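PDB 5EPD: glycerol trinitrate reductase from Agrobacterium tumefaciens, which probably binds FMN and uses reducing equivalents from NADH or NADPH to reduce nitrate esters such as glycerol trinitrate. Local coordinates for residues L37-R48 with D332-I341; Y65-L73 with F340-E348. All blocks are in the same frame, centred on the assembly; numbering follows the deposited sequence.

Contact 1. Residues L37-R48 with D332-I341; sequences LANRIVMAPLTR and DLIAFGRPFI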
loop_
_atom_site.group_PDB
_atom_site.type_symbol
_atom_site.label_atom_id
_atom_site.label_comp_id
_atom_site.label_asym_id
_atom_site.label_seq_id
_atom_site.Cartn_x
_atom_site.Cartn_y
_atom_site.Cartn_z
ATOM N N LEU A 37 -17.011 -3.994 8.079
ATOM C CA LEU A 37 -15.782 -4.075 8.885
ATOM C C LEU A 37 -16.128 -4.220 10.355
ATOM O O LEU A 37 -17.010 -3.535 10.837
ATOM C CB LEU A 37 -14.909 -2.825 8.715
ATOM C CG LEU A 37 -14.482 -2.386 7.312
ATOM C CD1 LEU A 37 -13.493 -1.220 7.391
ATOM C CD2 LEU A 37 -13.873 -3.529 6.522
ATOM N N ALA A 38 -15.403 -5.079 11.063
ATOM C CA ALA A 38 -15.660 -5.309 12.494
ATOM C C ALA A 38 -15.344 -4.073 13.343
ATOM O O ALA A 38 -15.932 -3.889 14.386
ATOM C CB ALA A 38 -14.880 -6.520 12.992
ATOM N N ASN A 39 -14.429 -3.226 12.882
ATOM C CA ASN A 39 -14.061 -1.998 13.602
ATOM C C ASN A 39 -13.348 -1.045 12.620
ATOM O O ASN A 39 -13.208 -1.335 11.428
ATOM C CB ASN A 39 -13.175 -2.320 14.817
ATOM C CG ASN A 39 -11.919 -3.079 14.426
ATOM O OD1 ASN A 39 -11.138 -2.610 13.581
ATOM N ND2 ASN A 39 -11.730 -4.265 14.994
ATOM N N ARG A 40 -12.887 0.079 13.139
ATOM C CA ARG A 40 -12.382 1.146 12.308
ATOM C C ARG A 40 -10.859 1.172 12.282
ATOM O O ARG A 40 -10.239 2.150 11.809
ATOM C CB ARG A 40 -12.941 2.490 12.808
ATOM C CG ARG A 40 -14.407 2.689 12.473
ATOM C CD ARG A 40 -14.899 4.023 13.000
ATOM N NE ARG A 40 -16.340 4.134 12.805
ATOM C CZ ARG A 40 -16.949 4.866 11.862
ATOM N NH1 ARG A 40 -16.260 5.622 11.000
ATOM N NH2 ARG A 40 -18.283 4.858 11.796
ATOM N N ILE A 41 -10.251 0.107 12.794
ATOM C CA ILE A 41 -8.780 0.016 12.819
ATOM C C ILE A 41 -8.250 -0.736 11.580
ATOM O O ILE A 41 -8.626 -1.890 11.293
ATOM C CB ILE A 41 -8.272 -0.627 14.123
ATOM C CG1 ILE A 41 -8.740 0.189 15.329
ATOM C CG2 ILE A 41 -6.753 -0.725 14.116
ATOM C CD1 ILE A 41 -8.700 -0.615 16.608
ATOM N N VAL A 42 -7.380 -0.056 10.834
ATOM C CA VAL A 42 -6.780 -0.637 9.642
ATOM C C VAL A 42 -5.303 -0.981 9.873
ATOM O O VAL A 42 -4.544 -0.200 10.476
ATOM C CB VAL A 42 -6.947 0.328 8.462
ATOM C CG1 VAL A 42 -6.333 -0.243 7.196
ATOM C CG2 VAL A 42 -8.432 0.635 8.289
ATOM N N MET A 43 -4.921 -2.172 9.429
ATOM C CA MET A 43 -3.520 -2.544 9.380
ATOM C C MET A 43 -2.943 -2.037 8.067
ATOM O O MET A 43 -3.313 -2.490 6.985
ATOM C CB MET A 43 -3.324 -4.063 9.484
ATOM C CG MET A 43 -1.859 -4.483 9.373
ATOM S SD MET A 43 -1.704 -6.246 9.664
ATOM C CE MET A 43 -0.034 -6.520 9.084
ATOM N N ALA A 44 -2.014 -1.112 8.180
ATOM C CA ALA A 44 -1.420 -0.509 7.014
ATOM C C ALA A 44 -0.487 -1.492 6.273
ATOM O O ALA A 44 -0.012 -2.497 6.852
ATOM C CB ALA A 44 -0.665 0.728 7.442
ATOM N N PRO A 45 -0.218 -1.209 4.985
ATOM C CA PRO A 45 0.706 -2.025 4.183
ATOM C C PRO A 45 2.119 -1.921 4.722
ATOM O O PRO A 45 2.655 -0.805 4.901
ATOM C CB PRO A 45 0.609 -1.407 2.797
ATOM C CG PRO A 45 0.277 0.029 3.073
ATOM C CD PRO A 45 -0.674 -0.015 4.240
ATOM N N LEU A 46 2.691 -3.088 5.021
ATOM C CA LEU A 46 4.023 -3.189 5.573
ATOM C C LEU A 46 4.832 -4.269 4.833
ATOM O O LEU A 46 4.515 -5.479 4.848
ATOM C CB LEU A 46 3.956 -3.493 7.046
ATOM C CG LEU A 46 3.293 -2.469 7.962
ATOM C CD1 LEU A 46 2.724 -3.183 9.183
ATOM C CD2 LEU A 46 4.227 -1.344 8.398
ATOM N N THR A 47 5.864 -3.811 4.153
ATOM C CA THR A 47 6.790 -4.696 3.506
ATOM C C THR A 47 7.606 -5.519 4.511
ATOM O O THR A 47 8.231 -4.953 5.448
ATOM C CB THR A 47 7.770 -3.899 2.632
ATOM O OG1 THR A 47 7.053 -3.142 1.639
ATOM C CG2 THR A 47 8.727 -4.850 1.963
ATOM N N ARG A 48 7.644 -6.843 4.277
ATOM C CA ARG A 48 8.386 -7.816 5.139
ATOM C C ARG A 48 9.466 -8.671 4.423
ATOM O O ARG A 48 10.282 -9.309 5.085
ATOM C CB ARG A 48 7.389 -8.754 5.863
ATOM C CG ARG A 48 6.256 -8.062 6.623
ATOM C CD ARG A 48 6.732 -6.923 7.522
ATOM N NE ARG A 48 7.716 -7.389 8.495
ATOM C CZ ARG A 48 7.407 -7.890 9.687
ATOM N NH1 ARG A 48 6.131 -7.981 10.059
ATOM N NH2 ARG A 48 8.376 -8.301 10.519
ATOM N N ASP A 332 -12.646 8.383 8.570
ATOM C CA ASP A 332 -13.592 7.299 8.865
ATOM C C ASP A 332 -12.900 6.040 9.428
ATOM O O ASP A 332 -13.502 5.290 10.192
ATOM C CB ASP A 332 -14.309 6.948 7.574
ATOM C CG ASP A 332 -14.884 8.171 6.893
ATOM O OD1 ASP A 332 -15.660 8.872 7.577
ATOM O OD2 ASP A 332 -14.531 8.447 5.711
ATOM N N LEU A 333 -11.650 5.808 9.013
ATOM C CA LEU A 333 -10.826 4.707 9.503
ATOM C C LEU A 333 -9.429 5.248 9.839
ATOM O O LEU A 333 -8.994 6.284 9.304
ATOM C CB LEU A 333 -10.729 3.626 8.436
ATOM C CG LEU A 333 -12.063 3.141 7.861
ATOM C CD1 LEU A 333 -11.827 2.175 6.714
ATOM C CD2 LEU A 333 -12.883 2.466 8.953
ATOM N N ILE A 334 -8.726 4.575 10.742
ATOM C CA ILE A 334 -7.353 4.955 11.020
ATOM C C ILE A 334 -6.469 3.715 10.884
ATOM O O ILE A 334 -6.806 2.633 11.383
ATOM C CB ILE A 334 -7.194 5.734 12.343
ATOM C CG1 ILE A 334 -5.736 5.748 12.806
ATOM C CG2 ILE A 334 -8.061 5.147 13.433
ATOM C CD1 ILE A 334 -5.257 7.110 13.271
ATOM N N ALA A 335 -5.370 3.890 10.129
ATOM C CA ALA A 335 -4.453 2.821 9.798
ATOM C C ALA A 335 -3.222 2.988 10.657
ATOM O O ALA A 335 -2.687 4.078 10.716
ATOM C CB ALA A 335 -4.095 2.867 8.325
ATOM N N PHE A 336 -2.809 1.897 11.315
ATOM C CA PHE A 336 -1.628 1.807 12.185
ATOM C C PHE A 336 -0.621 0.905 11.503
ATOM O O PHE A 336 -0.993 -0.125 10.927
ATOM C CB PHE A 336 -1.997 1.149 13.525
ATOM C CG PHE A 336 -2.952 1.948 14.356
ATOM C CD1 PHE A 336 -4.306 1.921 14.087
ATOM C CD2 PHE A 336 -2.492 2.741 15.401
ATOM C CE1 PHE A 336 -5.188 2.666 14.838
ATOM C CE2 PHE A 336 -3.372 3.502 16.157
ATOM C CZ PHE A 336 -4.723 3.468 15.870
ATOM N N GLY A 337 0.655 1.265 11.579
ATOM C CA GLY A 337 1.714 0.534 10.852
ATOM C C GLY A 337 2.535 -0.381 11.751
ATOM O O GLY A 337 2.137 -1.513 12.034
ATOM N N ARG A 338 3.678 0.103 12.222
ATOM C CA ARG A 338 4.556 -0.738 13.037
ATOM C C ARG A 338 3.878 -1.413 14.237
ATOM O O ARG A 338 4.193 -2.548 14.551
ATOM C CB ARG A 338 5.799 0.051 13.494
ATOM C CG ARG A 338 6.752 0.385 12.347
ATOM C CD ARG A 338 8.163 0.664 12.819
ATOM N NE ARG A 338 9.089 0.689 11.682
ATOM C CZ ARG A 338 10.424 0.671 11.766
ATOM N NH1 ARG A 338 11.044 0.621 12.957
ATOM N NH2 ARG A 338 11.149 0.682 10.635
ATOM N N PRO A 339 2.950 -0.715 14.927
ATOM C CA PRO A 339 2.344 -1.382 16.085
ATOM C C PRO A 339 1.737 -2.748 15.768
ATOM O O PRO A 339 1.771 -3.622 16.608
ATOM C CB PRO A 339 1.260 -0.386 16.518
ATOM C CG PRO A 339 1.830 0.945 16.157
ATOM C CD PRO A 339 2.568 0.717 14.869
ATOM N N PHE A 340 1.169 -2.921 14.580
ATOM C CA PHE A 340 0.628 -4.204 14.147
ATOM C C PHE A 340 1.728 -5.258 13.934
ATOM O O PHE A 340 1.454 -6.467 13.994
ATOM C CB PHE A 340 -0.161 -4.045 12.845
ATOM C CG PHE A 340 -1.627 -3.850 13.052
ATOM C CD1 PHE A 340 -2.422 -4.901 13.511
ATOM C CD2 PHE A 340 -2.227 -2.630 12.773
ATOM C CE1 PHE A 340 -3.786 -4.727 13.718
ATOM C CE2 PHE A 340 -3.581 -2.455 12.973
ATOM C CZ PHE A 340 -4.360 -3.507 13.446
ATOM N N ILE A 341 2.959 -4.816 13.638
ATOM C CA ILE A 341 4.092 -5.753 13.557
ATOM C C ILE A 341 4.286 -6.446 14.923
ATOM O O ILE A 341 4.287 -7.688 15.036
ATOM C CB ILE A 341 5.407 -5.054 13.133
ATOM C CG1 ILE A 341 5.288 -4.460 11.717
ATOM C CG2 ILE A 341 6.570 -6.041 13.202
ATOM C CD1 ILE A 341 6.553 -3.789 11.220
HETATM O O HOH W 1 5.451 -9.152 12.555
#
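R40 and I334 begin a ladder of four backbone hydrogen bonds that joins strand 41-43 to strand 333-336, the first and last strands of a TIM barrel, and so closes the barrel. I334 N donates to R40 O, V42 N to I334 O (2.8 Å), F336 N to V42 O (2.8 Å) and A44 N to F336 O. V42 thus gives and takes through its own N and O, the parallel pattern, and A335 CA adds a CH...O contact to V42 O. At the start of the ladder the long R40 chain, extended from CG to NE, carries NH1 2.9 Å from D332 O, where it meets a lone pair in the carbonyl plane. The D332 carboxylate is engaged elsewhere, by Y311 N and R304, while N39 OD1 accepts from I41 N in an Asx turn.

On one face of the sheet the methyl of A335 suits a closely approaching pair, where V42 CB meets A335 CB at 3.8 Å. On the other face I41 CG2 reaches both F336 CD1 and, 3.7 Å away, the edge of the F340 ring at CZ. M43 CB lies over the centre of the F340 ring in a CH-pi contact; with CG anti to the backbone N (chi1 178°) the chain then carries CG on over the same face, and SD makes an oblique Met-aromatic contact. Farther on, R48 NH1 donates to a water 2.8 Å away, which in turn donates to I341 O; R48 NE and NH2 donate to I364 O and G371 O.

The flanking strands continue the barrel, 73-80 pairing with I41 and M43 and 310-313 packing against L333 and A335, while helix 319-327 lies against I334 and helix 346-352 against I41 and F340.

Contact 2. Residues Y65-L73 with F340-E348; sequences YAQRASAGL and FIANPDLVE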
loop_
_atom_site.group_PDB
_atom_site.type_symbol
_atom_site.label_atom_id
_atom_site.label_comp_id
_atom_site.label_asym_id
_atom_site.label_seq_id
_atom_site.Cartn_x
_atom_site.Cartn_y
_atom_site.Cartn_z
ATOM N N TYR A 65 -0.823 -12.972 8.884
ATOM C CA TYR A 65 -1.993 -12.138 8.657
ATOM C C TYR A 65 -3.156 -12.580 9.532
ATOM O O TYR A 65 -3.810 -11.742 10.156
ATOM C CB TYR A 65 -2.414 -12.138 7.186
ATOM C CG TYR A 65 -1.517 -11.292 6.277
ATOM C CD1 TYR A 65 -1.479 -9.901 6.400
ATOM C CD2 TYR A 65 -0.702 -11.888 5.312
ATOM C CE1 TYR A 65 -0.668 -9.133 5.580
ATOM C CE2 TYR A 65 0.116 -11.124 4.486
ATOM C CZ TYR A 65 0.132 -9.755 4.625
ATOM O OH TYR A 65 0.935 -9.003 3.788
ATOM N N ALA A 66 -3.395 -13.891 9.606
ATOM C CA ALA A 66 -4.446 -14.439 10.502
ATOM C C ALA A 66 -4.249 -14.093 12.001
ATOM O O ALA A 66 -5.218 -13.811 12.708
ATOM C CB ALA A 66 -4.578 -15.947 10.309
ATOM N N GLN A 67 -3.001 -14.102 12.465
ATOM C CA GLN A 67 -2.658 -13.552 13.776
ATOM C C GLN A 67 -3.148 -12.111 14.035
ATOM O O GLN A 67 -3.316 -11.726 15.190
ATOM C CB GLN A 67 -1.140 -13.532 13.951
ATOM C CG GLN A 67 -0.476 -14.886 14.125
ATOM C CD GLN A 67 0.969 -14.740 14.546
ATOM O OE1 GLN A 67 1.614 -13.716 14.269
ATOM N NE2 GLN A 67 1.491 -15.762 15.234
ATOM N N ARG A 68 -3.309 -11.309 12.972
ATOM C CA ARG A 68 -3.679 -9.872 13.065
ATOM C C ARG A 68 -5.065 -9.605 12.496
ATOM O O ARG A 68 -5.443 -8.455 12.310
ATOM C CB ARG A 68 -2.640 -9.042 12.292
ATOM C CG ARG A 68 -1.281 -9.145 12.943
ATOM C CD ARG A 68 -0.078 -8.817 12.055
ATOM N NE ARG A 68 1.070 -8.829 12.970
ATOM C CZ ARG A 68 1.607 -9.942 13.491
ATOM N NH1 ARG A 68 1.173 -11.162 13.122
ATOM N NH2 ARG A 68 2.590 -9.837 14.379
ATOM N N ALA A 69 -5.839 -10.664 12.265
ATOM C CA ALA A 69 -7.102 -10.542 11.580
ATOM C C ALA A 69 -8.216 -9.915 12.443
ATOM O O ALA A 69 -9.330 -9.683 11.940
ATOM C CB ALA A 69 -7.524 -11.902 11.077
ATOM N N SER A 70 -7.939 -9.623 13.719
ATOM C CA SER A 70 -8.904 -8.866 14.531
ATOM C C SER A 70 -8.948 -7.397 14.073
ATOM O O SER A 70 -9.879 -6.645 14.428
ATOM C CB SER A 70 -8.608 -8.983 16.029
ATOM O OG SER A 70 -7.442 -8.267 16.372
ATOM N N ALA A 71 -7.967 -6.990 13.258
ATOM C CA ALA A 71 -8.075 -5.698 12.565
ATOM C C ALA A 71 -9.359 -5.663 11.723
ATOM O O ALA A 71 -9.674 -6.614 10.985
ATOM C CB ALA A 71 -6.852 -5.427 11.691
ATOM N N GLY A 72 -10.100 -4.562 11.851
ATOM C CA GLY A 72 -11.232 -4.286 10.964
ATOM C C GLY A 72 -10.890 -4.539 9.502
ATOM O O GLY A 72 -11.654 -5.196 8.795
ATOM N N LEU A 73 -9.741 -4.025 9.050
ATOM C CA LEU A 73 -9.275 -4.247 7.683
ATOM C C LEU A 73 -7.756 -4.341 7.676
ATOM O O LEU A 73 -7.063 -3.511 8.316
ATOM C CB LEU A 73 -9.720 -3.088 6.766
ATOM C CG LEU A 73 -9.304 -3.144 5.283
ATOM C CD1 LEU A 73 -10.023 -4.247 4.520
ATOM C CD2 LEU A 73 -9.532 -1.810 4.590
ATOM N N PHE A 340 1.169 -2.921 14.580
ATOM C CA PHE A 340 0.628 -4.204 14.147
ATOM C C PHE A 340 1.728 -5.258 13.934
ATOM O O PHE A 340 1.454 -6.467 13.994
ATOM C CB PHE A 340 -0.161 -4.045 12.845
ATOM C CG PHE A 340 -1.627 -3.850 13.052
ATOM C CD1 PHE A 340 -2.422 -4.901 13.511
ATOM C CD2 PHE A 340 -2.227 -2.630 12.773
ATOM C CE1 PHE A 340 -3.786 -4.727 13.718
ATOM C CE2 PHE A 340 -3.581 -2.455 12.973
ATOM C CZ PHE A 340 -4.360 -3.507 13.446
ATOM N N ILE A 341 2.959 -4.816 13.638
ATOM C CA ILE A 341 4.092 -5.753 13.557
ATOM C C ILE A 341 4.286 -6.446 14.923
ATOM O O ILE A 341 4.287 -7.688 15.036
ATOM C CB ILE A 341 5.407 -5.054 13.133
ATOM C CG1 ILE A 341 5.288 -4.460 11.717
ATOM C CG2 ILE A 341 6.570 -6.041 13.202
ATOM C CD1 ILE A 341 6.553 -3.789 11.220
ATOM N N ALA A 342 4.419 -5.632 15.966
ATOM C CA ALA A 342 4.802 -6.161 17.274
ATOM C C ALA A 342 3.613 -6.623 18.152
ATOM O O ALA A 342 3.808 -7.399 19.058
ATOM C CB ALA A 342 5.653 -5.136 18.016
ATOM N N ASN A 343 2.400 -6.157 17.870
ATOM C CA ASN A 343 1.184 -6.529 18.643
ATOM C C ASN A 343 0.099 -7.139 17.743
ATOM O O ASN A 343 -0.692 -6.394 17.142
ATOM C CB ASN A 343 0.615 -5.307 19.364
ATOM C CG ASN A 343 1.687 -4.539 20.133
ATOM O OD1 ASN A 343 1.849 -4.701 21.352
ATOM N ND2 ASN A 343 2.463 -3.736 19.415
ATOM N N PRO A 344 0.058 -8.489 17.635
ATOM C CA PRO A 344 -0.981 -9.103 16.774
ATOM C C PRO A 344 -2.398 -8.834 17.297
ATOM O O PRO A 344 -3.374 -8.785 16.514
ATOM C CB PRO A 344 -0.645 -10.614 16.791
ATOM C CG PRO A 344 0.278 -10.813 17.962
ATOM C CD PRO A 344 0.990 -9.484 18.201
ATOM N N ASP A 345 -2.476 -8.654 18.617
ATOM C CA ASP A 345 -3.708 -8.328 19.317
ATOM C C ASP A 345 -3.866 -6.801 19.557
ATOM O O ASP A 345 -4.487 -6.388 20.538
ATOM C CB ASP A 345 -3.788 -9.135 20.639
ATOM C CG ASP A 345 -2.589 -8.902 21.567
ATOM O OD1 ASP A 345 -1.463 -8.645 21.082
ATOM O OD2 ASP A 345 -2.760 -9.018 22.807
ATOM N N LEU A 346 -3.306 -5.985 18.647
ATOM C CA LEU A 346 -3.336 -4.530 18.750
ATOM C C LEU A 346 -4.730 -3.979 18.995
ATOM O O LEU A 346 -4.894 -3.076 19.822
ATOM C CB LEU A 346 -2.777 -3.847 17.474
ATOM C CG LEU A 346 -2.696 -2.308 17.535
ATOM C CD1 LEU A 346 -1.759 -1.857 18.646
ATOM C CD2 LEU A 346 -2.240 -1.757 16.204
ATOM N N VAL A 347 -5.726 -4.495 18.270
ATOM C CA VAL A 347 -7.092 -4.012 18.459
ATOM C C VAL A 347 -7.502 -4.183 19.932
ATOM O O VAL A 347 -7.891 -3.216 20.597
ATOM C CB VAL A 347 -8.114 -4.698 17.511
ATOM C CG1 VAL A 347 -9.530 -4.191 17.785
ATOM C CG2 VAL A 347 -7.762 -4.379 16.075
ATOM N N GLU A 348 -7.344 -5.411 20.424
ATOM C CA GLU A 348 -7.739 -5.781 21.784
ATOM C C GLU A 348 -7.015 -4.929 22.822
ATOM O O GLU A 348 -7.633 -4.496 23.807
ATOM C CB GLU A 348 -7.484 -7.279 22.046
ATOM C CG GLU A 348 -8.362 -8.246 21.230
ATOM C CD GLU A 348 -7.861 -8.533 19.797
ATOM O OE1 GLU A 348 -6.921 -7.854 19.299
ATOM O OE2 GLU A 348 -8.418 -9.457 19.154
HETATM O O HOH W 2 -5.322 -6.733 16.115
#
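Outside the closing seam of the TIM barrel, the loop that leads from helix 61-66 into strand 73-80 is bound to the break between helices 338-342 and 346-352, chiefly through the guanidinium of R68. Its NE donates to F340 O at 2.6 Å and its NH2 to I341 O at 2.8 Å, both carbonyls lying close to the guanidinium plane. NH1 turns back to its own segment and donates to a lone pair of Q67 OE1, in the carbonyl plane, and also to Y64 O of the preceding helix. Carbonyls near the end of helix 338-342 are thereby given donors, and an arginine suits the place because one flat group can serve several acceptors at once. The chain runs extended from CG to NE (chi2 159°, chi3 173°), which lets a residue rooted in the loop reach that far. P344 CB sits over one face of the guanidinium, 3.9 Å above its plane and toward the rim.

S70 forms a second polar centre. S70 OG lies 3.0 Å from E348 OE1 and can donate to it, though another acceptor competes for the same proton; it is also 2.6 Å from a water that donates to P344 O and accepts from V347 N. That V347 N belongs to the first turn of helix 346-352, where amides lack a carbonyl within the helix. Apolar contacts complete the interface: A71 CB meets F340 CZ at 3.6 Å, the smallness of alanine letting the ring come near, and V347 CG2 packs against the backbone of S70 and A71.

R68 touches M43, and V347 touches I41, of strand 41-43; helix 97-112 packs against Y65 and A66, and L73 already pairs with I41 and M43 as strand 73-80 begins.

From the N terminus the chain first lays down 37-48, then 65-73, and travels round the rest of the barrel before returning at 332-341 and 340-348. Contact 1 closes a loop of 283 residues and contact 2 one of 266. Because the segments alternate, the two loops cross rather than nest. They share F340 and I341 on helix 338-342, and their centres are about 8 Å apart. The early segments also meet each other: M43 N lies 2.8 Å from L73 O, a probable hydrogen bond. Contact 1 thus seals the first strand to the last, and contact 2 ties the loop before the second strand to the helices that follow the last.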